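Local structure of response regulator aspartate phosphatase H (Bacillus subtilis, 3Q15) at residues 13-18 against 35-40; 43-46 against 50-53; 20-23 against 29-32. The protein dephosphorylates the sporulation response regulator Spo0F and also acts on the competence regulator ComA, so helping to separate the two processes in time. One frame throughout, in Å; residues are numbered along the deposited sequence.

All three contacts lie in the small N-terminal three-helix bundle. Contacts 1 and 3 join the same two helices, 9-24 and 28-41; contact 3 sits beside their connecting turn and contact 1 farther along, their centres about 10 Å apart. Contact 2 ties the next connection, after helix 28-41, to helix 49-67, and touches contact 1 where Gly-13 and Ile-16 meet Leu-51. Both touching leucines of contact 2 are buried, and its chemistry is wholly apolar. Contacts 1 and 3 each run from a buried aliphatic pair to a more open flank, which carries a salt bridge in contact 1 and a methionine against an aspartate in contact 3.

Contact 1: 13-18 against 35-40; sequences GVKINE and KAEVEQ
Lys-15 runs alongside Val-38, the two side chains heading opposite ways, with the lysine's CG 3.7 Å from CG2 of the valine. With CG anti to the backbone N (chi1 177°), the lysine leaves helix 9-24 toward helix 28-41, and a bend at chi3 turns its end to Glu-37. There it lies across the glutamate, nearly perpendicular to it, and Lys-15 NZ forms a salt bridge of 3.2 Å with Glu-37 OE1. The ammonium meets this oxygen on its anti side, 16° out of the carboxylate plane. NZ is held more strongly by a salt bridge to Asp-41 OD1, making Glu-37 the weaker of its two acidic mates. Lysine suits the place because its methylenes pack on the valine while its charged end reaches the more open flank.

On the buried side Val-38 presents its other methyl: CG1 lies 3.9 Å from Ile-16 CG1, one side chain set athwart the other. A short, branched valine fits where the backbones come nearest, Ile-16 and Val-38 having CA atoms 6.9 Å apart. The short segments 13-18 and 35-40 run almost antiparallel, at 165°, their axes approaching to 9.7 Å. Helix 49-67 completes the core, Tyr-54 and Met-58 touching Ile-16 and Tyr-55 touching Val-38.

The chemistry is thus graded, aliphatic within the three-helix bundle and ionic at its flank; two acidic neighbours would be expected to favour the charged form of Lys-15.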
loop_
_atom_site.group_PDB
_atom_site.type_symbol
_atom_site.label_atom_id
_atom_site.label_comp_id
_atom_site.label_asym_id
_atom_site.label_seq_id
_atom_site.Cartn_x
_atom_site.Cartn_y
_atom_site.Cartn_z
ATOM N N GLY A 13 -15.290 -8.831 16.546
ATOM C CA GLY A 13 -15.687 -7.644 15.812
ATOM C C GLY A 13 -16.642 -7.925 14.663
ATOM O O GLY A 13 -17.617 -7.200 14.473
ATOM N N VAL A 14 -16.363 -8.971 13.890
ATOM C CA VAL A 14 -17.211 -9.300 12.751
ATOM C C VAL A 14 -18.566 -9.864 13.180
ATOM O O VAL A 14 -19.553 -9.714 12.466
ATOM C CB VAL A 14 -16.524 -10.254 11.749
ATOM C CG1 VAL A 14 -15.337 -9.567 11.092
ATOM C CG2 VAL A 14 -16.103 -11.547 12.431
ATOM N N LYS A 15 -18.615 -10.505 14.344
ATOM C CA LYS A 15 -19.888 -10.974 14.883
ATOM C C LYS A 15 -20.744 -9.782 15.313
ATOM O O LYS A 15 -21.966 -9.795 15.153
ATOM C CB LYS A 15 -19.679 -11.940 16.052
ATOM C CG LYS A 15 -20.977 -12.407 16.693
ATOM C CD LYS A 15 -20.741 -13.491 17.733
ATOM C CE LYS A 15 -20.190 -14.759 17.094
ATOM N NZ LYS A 15 -20.085 -15.882 18.070
ATOM N N ILE A 16 -20.091 -8.756 15.852
ATOM C CA ILE A 16 -20.760 -7.497 16.177
ATOM C C ILE A 16 -21.302 -6.835 14.906
ATOM O O ILE A 16 -22.396 -6.271 14.904
ATOM C CB ILE A 16 -19.814 -6.524 16.918
ATOM C CG1 ILE A 16 -19.447 -7.083 18.294
ATOM C CG2 ILE A 16 -20.459 -5.152 17.065
ATOM C CD1 ILE A 16 -18.571 -6.169 19.122
ATOM N N ASN A 17 -20.527 -6.914 13.828
ATOM C CA ASN A 17 -20.971 -6.445 12.521
ATOM C C ASN A 17 -22.254 -7.151 12.103
ATOM O O ASN A 17 -23.147 -6.540 11.518
ATOM C CB ASN A 17 -19.895 -6.707 11.463
ATOM C CG ASN A 17 -18.680 -5.818 11.628
ATOM O OD1 ASN A 17 -18.586 -5.036 12.578
ATOM N ND2 ASN A 17 -17.734 -5.937 10.704
ATOM N N GLU A 18 -22.324 -8.448 12.387
ATOM C CA GLU A 18 -23.496 -9.235 12.047
ATOM C C GLU A 18 -24.647 -8.826 12.949
ATOM O O GLU A 18 -25.790 -8.715 12.508
ATOM C CB GLU A 18 -23.208 -10.731 12.202
ATOM C CG GLU A 18 -24.393 -11.614 11.868
ATOM C CD GLU A 18 -24.866 -11.435 10.440
ATOM O OE1 GLU A 18 -26.068 -11.656 10.181
ATOM O OE2 GLU A 18 -24.034 -11.079 9.577
ATOM N N LYS A 35 -26.319 -10.621 20.173
ATOM C CA LYS A 35 -25.893 -9.833 21.323
ATOM C C LYS A 35 -25.468 -10.746 22.470
ATOM O O LYS A 35 -24.466 -10.492 23.140
ATOM C CB LYS A 35 -27.022 -8.905 21.776
ATOM C CG LYS A 35 -26.715 -8.076 23.018
ATOM C CD LYS A 35 -27.851 -7.097 23.309
ATOM C CE LYS A 35 -27.511 -6.151 24.450
ATOM N NZ LYS A 35 -27.409 -6.854 25.758
ATOM N N ALA A 36 -26.231 -11.814 22.688
ATOM C CA ALA A 36 -25.930 -12.767 23.750
ATOM C C ALA A 36 -24.633 -13.518 23.469
ATOM O O ALA A 36 -23.843 -13.769 24.380
ATOM C CB ALA A 36 -27.089 -13.749 23.941
ATOM N N GLU A 37 -24.418 -13.878 22.209
ATOM C CA GLU A 37 -23.198 -14.582 21.826
ATOM C C GLU A 37 -21.972 -13.708 22.035
ATOM O O GLU A 37 -20.962 -14.159 22.569
ATOM C CB GLU A 37 -23.268 -15.045 20.369
ATOM C CG GLU A 37 -24.336 -16.091 20.101
ATOM C CD GLU A 37 -24.292 -16.612 18.679
ATOM O OE1 GLU A 37 -23.276 -16.382 17.992
ATOM O OE2 GLU A 37 -25.276 -17.249 18.250
ATOM N N VAL A 38 -22.064 -12.454 21.606
ATOM C CA VAL A 38 -20.946 -11.525 21.725
ATOM C C VAL A 38 -20.515 -11.390 23.180
ATOM O O VAL A 38 -19.321 -11.368 23.486
ATOM C CB VAL A 38 -21.299 -10.138 21.164
ATOM C CG1 VAL A 38 -20.198 -9.141 21.478
ATOM C CG2 VAL A 38 -21.538 -10.217 19.669
ATOM N N GLU A 39 -21.497 -11.310 24.072
ATOM C CA GLU A 39 -21.234 -11.125 25.495
ATOM C C GLU A 39 -20.554 -12.342 26.114
ATOM O O GLU A 39 -19.939 -12.250 27.177
ATOM C CB GLU A 39 -22.529 -10.783 26.232
ATOM C CG GLU A 39 -23.107 -9.438 25.829
ATOM C CD GLU A 39 -24.517 -9.224 26.336
ATOM O OE1 GLU A 39 -25.147 -10.204 26.790
ATOM O OE2 GLU A 39 -24.994 -8.071 26.277
ATOM N N GLN A 40 -20.664 -13.480 25.442
ATOM C CA GLN A 40 -19.967 -14.682 25.870
ATOM C C GLN A 40 -18.545 -14.694 25.323
ATOM O O GLN A 40 -17.592 -14.964 26.054
ATOM C CB GLN A 40 -20.723 -15.935 25.422
ATOM C CG GLN A 40 -22.069 -16.124 26.104
ATOM C CD GLN A 40 -21.937 -16.364 27.598
ATOM O OE1 GLN A 40 -20.881 -16.778 28.079
ATOM N NE2 GLN A 40 -23.008 -16.102 28.341
#

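Contact 2: 43-46 against 50-53; sequences QQME and DLLI
Met-45 sends its thioether from the connection between helices 28-41 and 49-67 onto two successive leucines of the latter. The tight part is at Leu-51: the sulfur, Met-45 SD, lies 3.6 Å from Leu-51 CD1, and the terminal methyl, Met-45 CE, is 3.7 Å from that same leucine carbon. SD also rests beside CG of Leu-51, so the thioether spans the branch point as well as one methyl. Met-45 is extended as far as its sulfur, then bent at chi3 (68°), which brings CE toward Leu-52. That second touch is lighter, a single approach of 3.9 Å between Met-45 CE and Leu-52 CD2. A long, unbranched methionine suits a gap across which the nearest CA atoms, those of Met-45 and Leu-51, stay 9.7 Å apart. Cut back to an alanine, this position would probably leave Leu-51 CD1 and Leu-52 CD2 without their neighbour and open a gap beside the helix.

Val-12 of helix 9-24 touches both Met-45 and Leu-51, extending the apolar cluster inward. By contrast, Gln-43 and Glu-46 are exposed on the outer side, though Glu-46 OE1 is hydrogen-bonded to the backbone N of Ser-9. Aromatic packing from another protein chain reaches both Met-45 and Leu-52, partly closing their surface. The arrangement is that of an interhelical connection in a three-helix bundle, one hydrophobic side chain laid against the first turn of the next helix.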
loop_
_atom_site.group_PDB
_atom_site.type_symbol
_atom_site.label_atom_id
_atom_site.label_comp_id
_atom_site.label_asym_id
_atom_site.label_seq_id
_atom_site.Cartn_x
_atom_site.Cartn_y
_atom_site.Cartn_z
ATOM N N GLN A 43 -15.829 -12.686 27.100
ATOM C CA GLN A 43 -15.316 -13.268 28.336
ATOM C C GLN A 43 -14.102 -14.155 28.074
ATOM O O GLN A 43 -13.403 -14.555 29.005
ATOM C CB GLN A 43 -16.412 -14.071 29.042
ATOM C CG GLN A 43 -17.674 -13.275 29.334
ATOM C CD GLN A 43 -18.735 -14.100 30.038
ATOM O OE1 GLN A 43 -18.481 -15.230 30.462
ATOM N NE2 GLN A 43 -19.932 -13.540 30.166
ATOM N N GLN A 44 -13.859 -14.462 26.802
ATOM C CA GLN A 44 -12.725 -15.292 26.405
ATOM C C GLN A 44 -11.871 -14.586 25.352
ATOM O O GLN A 44 -11.001 -15.198 24.731
ATOM C CB GLN A 44 -13.215 -16.638 25.862
ATOM C CG GLN A 44 -13.928 -17.510 26.885
ATOM C CD GLN A 44 -12.978 -18.128 27.894
ATOM O OE1 GLN A 44 -13.110 -17.916 29.100
ATOM N NE2 GLN A 44 -12.016 -18.902 27.404
ATOM N N MET A 45 -12.123 -13.296 25.156
ATOM C CA MET A 45 -11.446 -12.532 24.112
ATOM C C MET A 45 -10.113 -11.961 24.581
ATOM O O MET A 45 -9.959 -11.590 25.745
ATOM C CB MET A 45 -12.344 -11.393 23.624
ATOM C CG MET A 45 -11.752 -10.572 22.483
ATOM S SD MET A 45 -12.762 -9.141 22.056
ATOM C CE MET A 45 -12.560 -8.129 23.522
ATOM N N GLU A 46 -9.150 -11.888 23.666
ATOM C CA GLU A 46 -7.901 -11.190 23.932
ATOM C C GLU A 46 -8.213 -9.737 24.269
ATOM O O GLU A 46 -9.242 -9.204 23.848
ATOM C CB GLU A 46 -6.979 -11.257 22.713
ATOM C CG GLU A 46 -7.532 -10.544 21.488
ATOM C CD GLU A 46 -6.543 -10.497 20.340
ATOM O OE1 GLU A 46 -6.870 -9.892 19.294
ATOM O OE2 GLU A 46 -5.439 -11.062 20.484
ATOM N N ASP A 50 -10.593 -1.263 22.271
ATOM C CA ASP A 50 -11.272 -0.682 21.117
ATOM C C ASP A 50 -12.497 -1.512 20.756
ATOM O O ASP A 50 -13.533 -0.973 20.366
ATOM C CB ASP A 50 -10.338 -0.602 19.910
ATOM C CG ASP A 50 -9.155 0.310 20.144
ATOM O OD1 ASP A 50 -9.305 1.319 20.866
ATOM O OD2 ASP A 50 -8.071 0.016 19.596
ATOM N N LEU A 51 -12.362 -2.830 20.880
ATOM C CA LEU A 51 -13.464 -3.744 20.621
ATOM C C LEU A 51 -14.577 -3.500 21.631
ATOM O O LEU A 51 -15.752 -3.435 21.267
ATOM C CB LEU A 51 -12.980 -5.196 20.690
ATOM C CG LEU A 51 -13.953 -6.307 20.272
ATOM C CD1 LEU A 51 -15.039 -6.519 21.319
ATOM C CD2 LEU A 51 -14.561 -6.010 18.906
ATOM N N LEU A 52 -14.198 -3.356 22.898
ATOM C CA LEU A 52 -15.163 -3.130 23.973
ATOM C C LEU A 52 -15.953 -1.837 23.779
ATOM O O LEU A 52 -17.126 -1.762 24.136
ATOM C CB LEU A 52 -14.465 -3.106 25.333
ATOM C CG LEU A 52 -13.675 -4.352 25.729
ATOM C CD1 LEU A 52 -13.100 -4.186 27.127
ATOM C CD2 LEU A 52 -14.549 -5.591 25.653
ATOM N N ILE A 53 -15.300 -0.818 23.229
ATOM C CA ILE A 53 -15.974 0.434 22.911
ATOM C C ILE A 53 -17.003 0.199 21.817
ATOM O O ILE A 53 -18.137 0.657 21.913
ATOM C CB ILE A 53 -14.981 1.509 22.436
ATOM C CG1 ILE A 53 -14.031 1.897 23.571
ATOM C CG2 ILE A 53 -15.729 2.733 21.928
ATOM C CD1 ILE A 53 -13.079 3.003 23.198
#

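Contact 3: 20-23 against 29-32; sequences YKMI and PDAE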
loop_
_atom_site.group_PDB
_atom_site.type_symbol
_atom_site.label_atom_id
_atom_site.label_comp_id
_atom_site.label_asym_id
_atom_site.label_seq_id
_atom_site.Cartn_x
_atom_site.Cartn_y
_atom_site.Cartn_z
ATOM N N TYR A 20 -25.042 -5.903 14.192
ATOM C CA TYR A 20 -25.459 -4.616 13.639
ATOM C C TYR A 20 -26.423 -4.781 12.469
ATOM O O TYR A 20 -27.409 -4.053 12.357
ATOM C CB TYR A 20 -24.231 -3.837 13.164
ATOM C CG TYR A 20 -24.469 -2.357 12.944
ATOM C CD1 TYR A 20 -25.515 -1.698 13.579
ATOM C CD2 TYR A 20 -23.649 -1.622 12.100
ATOM C CE1 TYR A 20 -25.732 -0.343 13.383
ATOM C CE2 TYR A 20 -23.860 -0.264 11.893
ATOM C CZ TYR A 20 -24.901 0.368 12.537
ATOM O OH TYR A 20 -25.115 1.712 12.338
ATOM N N LYS A 21 -26.119 -5.725 11.584
ATOM C CA LYS A 21 -26.972 -5.994 10.432
ATOM C C LYS A 21 -28.398 -6.332 10.863
ATOM O O LYS A 21 -29.365 -5.840 10.281
ATOM C CB LYS A 21 -26.393 -7.128 9.585
ATOM C CG LYS A 21 -25.128 -6.767 8.823
ATOM C CD LYS A 21 -24.624 -7.953 8.016
ATOM C CE LYS A 21 -23.442 -7.563 7.141
ATOM N NZ LYS A 21 -22.353 -6.943 7.940
ATOM N N MET A 22 -28.525 -7.173 11.884
ATOM C CA MET A 22 -29.842 -7.546 12.381
ATOM C C MET A 22 -30.567 -6.332 12.960
ATOM O O MET A 22 -31.774 -6.175 12.785
ATOM C CB MET A 22 -29.738 -8.657 13.426
ATOM C CG MET A 22 -29.229 -9.992 12.886
ATOM S SD MET A 22 -30.197 -10.664 11.514
ATOM C CE MET A 22 -29.324 -9.978 10.101
ATOM N N ILE A 23 -29.820 -5.471 13.641
ATOM C CA ILE A 23 -30.383 -4.253 14.210
ATOM C C ILE A 23 -30.974 -3.346 13.134
ATOM O O ILE A 23 -32.102 -2.866 13.266
ATOM C CB ILE A 23 -29.321 -3.469 15.007
ATOM C CG1 ILE A 23 -28.978 -4.213 16.299
ATOM C CG2 ILE A 23 -29.817 -2.065 15.320
ATOM C CD1 ILE A 23 -27.881 -3.559 17.113
ATOM N N PRO A 29 -35.401 -10.742 17.565
ATOM C CA PRO A 29 -34.961 -12.095 17.928
ATOM C C PRO A 29 -33.509 -12.360 17.533
ATOM O O PRO A 29 -32.714 -12.792 18.363
ATOM C CB PRO A 29 -35.900 -12.991 17.118
ATOM C CG PRO A 29 -37.138 -12.178 16.965
ATOM C CD PRO A 29 -36.659 -10.761 16.799
ATOM N N ASP A 30 -33.170 -12.101 16.276
ATOM C CA ASP A 30 -31.808 -12.316 15.797
ATOM C C ASP A 30 -30.794 -11.423 16.520
ATOM O O ASP A 30 -29.741 -11.895 16.956
ATOM C CB ASP A 30 -31.734 -12.096 14.286
ATOM C CG ASP A 30 -32.570 -13.099 13.512
ATOM O OD1 ASP A 30 -32.467 -14.312 13.808
ATOM O OD2 ASP A 30 -33.336 -12.677 12.618
ATOM N N ALA A 31 -31.115 -10.139 16.648
ATOM C CA ALA A 31 -30.231 -9.205 17.337
ATOM C C ALA A 31 -29.940 -9.661 18.766
ATOM O O ALA A 31 -28.810 -9.554 19.239
ATOM C CB ALA A 31 -30.820 -7.800 17.332
ATOM N N GLU A 32 -30.961 -10.177 19.446
ATOM C CA GLU A 32 -30.797 -10.644 20.819
ATOM C C GLU A 32 -29.866 -11.855 20.891
ATOM O O GLU A 32 -29.004 -11.934 21.767
ATOM C CB GLU A 32 -32.153 -10.967 21.450
ATOM C CG GLU A 32 -33.036 -9.750 21.691
ATOM C CD GLU A 32 -32.466 -8.800 22.734
ATOM O OE1 GLU A 32 -31.462 -9.151 23.388
ATOM O OE2 GLU A 32 -33.025 -7.696 22.900
#
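The backbones of 20-23 and 29-32, both helical, come nearest at Met-22 and Ala-31, whose CA atoms are 5.2 Å apart. Such nearness suits alanine, whose single methyl takes little room between helices. Met-22 CB lies 3.8 Å from Ala-31 N and 4.1 Å from Ala-31 CB, so the base of the methionine rests on the alanine's backbone as well as its methyl.

Beyond CB the methionine turns aside. CG stands beside the backbone N (chi1 -66°), and further bends at chi2 and chi3 carry the sulfur over Asp-30 and lead the end of the chain away from helix 28-41. Met-22 SD comes to 3.5 Å from Asp-30 CB, the side chains passing at a slant; this is packing against the aspartate's methylene. The flexible thioether can follow this bent path.

The contact is the turn end of a helical hairpin: helices 9-24 and 28-41 are joined by a short connection, forming the first two members of the three-helix bundle. In that connection Ser-27 hydrogen-bonds through OG to Asp-30 OD2, giving the carboxylate a partner near the start of its own helix.

On the buried side, Ile-23 reaches Ala-31 more lightly, with 4.2 Å between Ile-23 CG1 and Ala-31 CB. The branched isoleucine also touches Met-58, Arg-61 and His-62 of helix 49-67, and so lies where the third helix meets the pair.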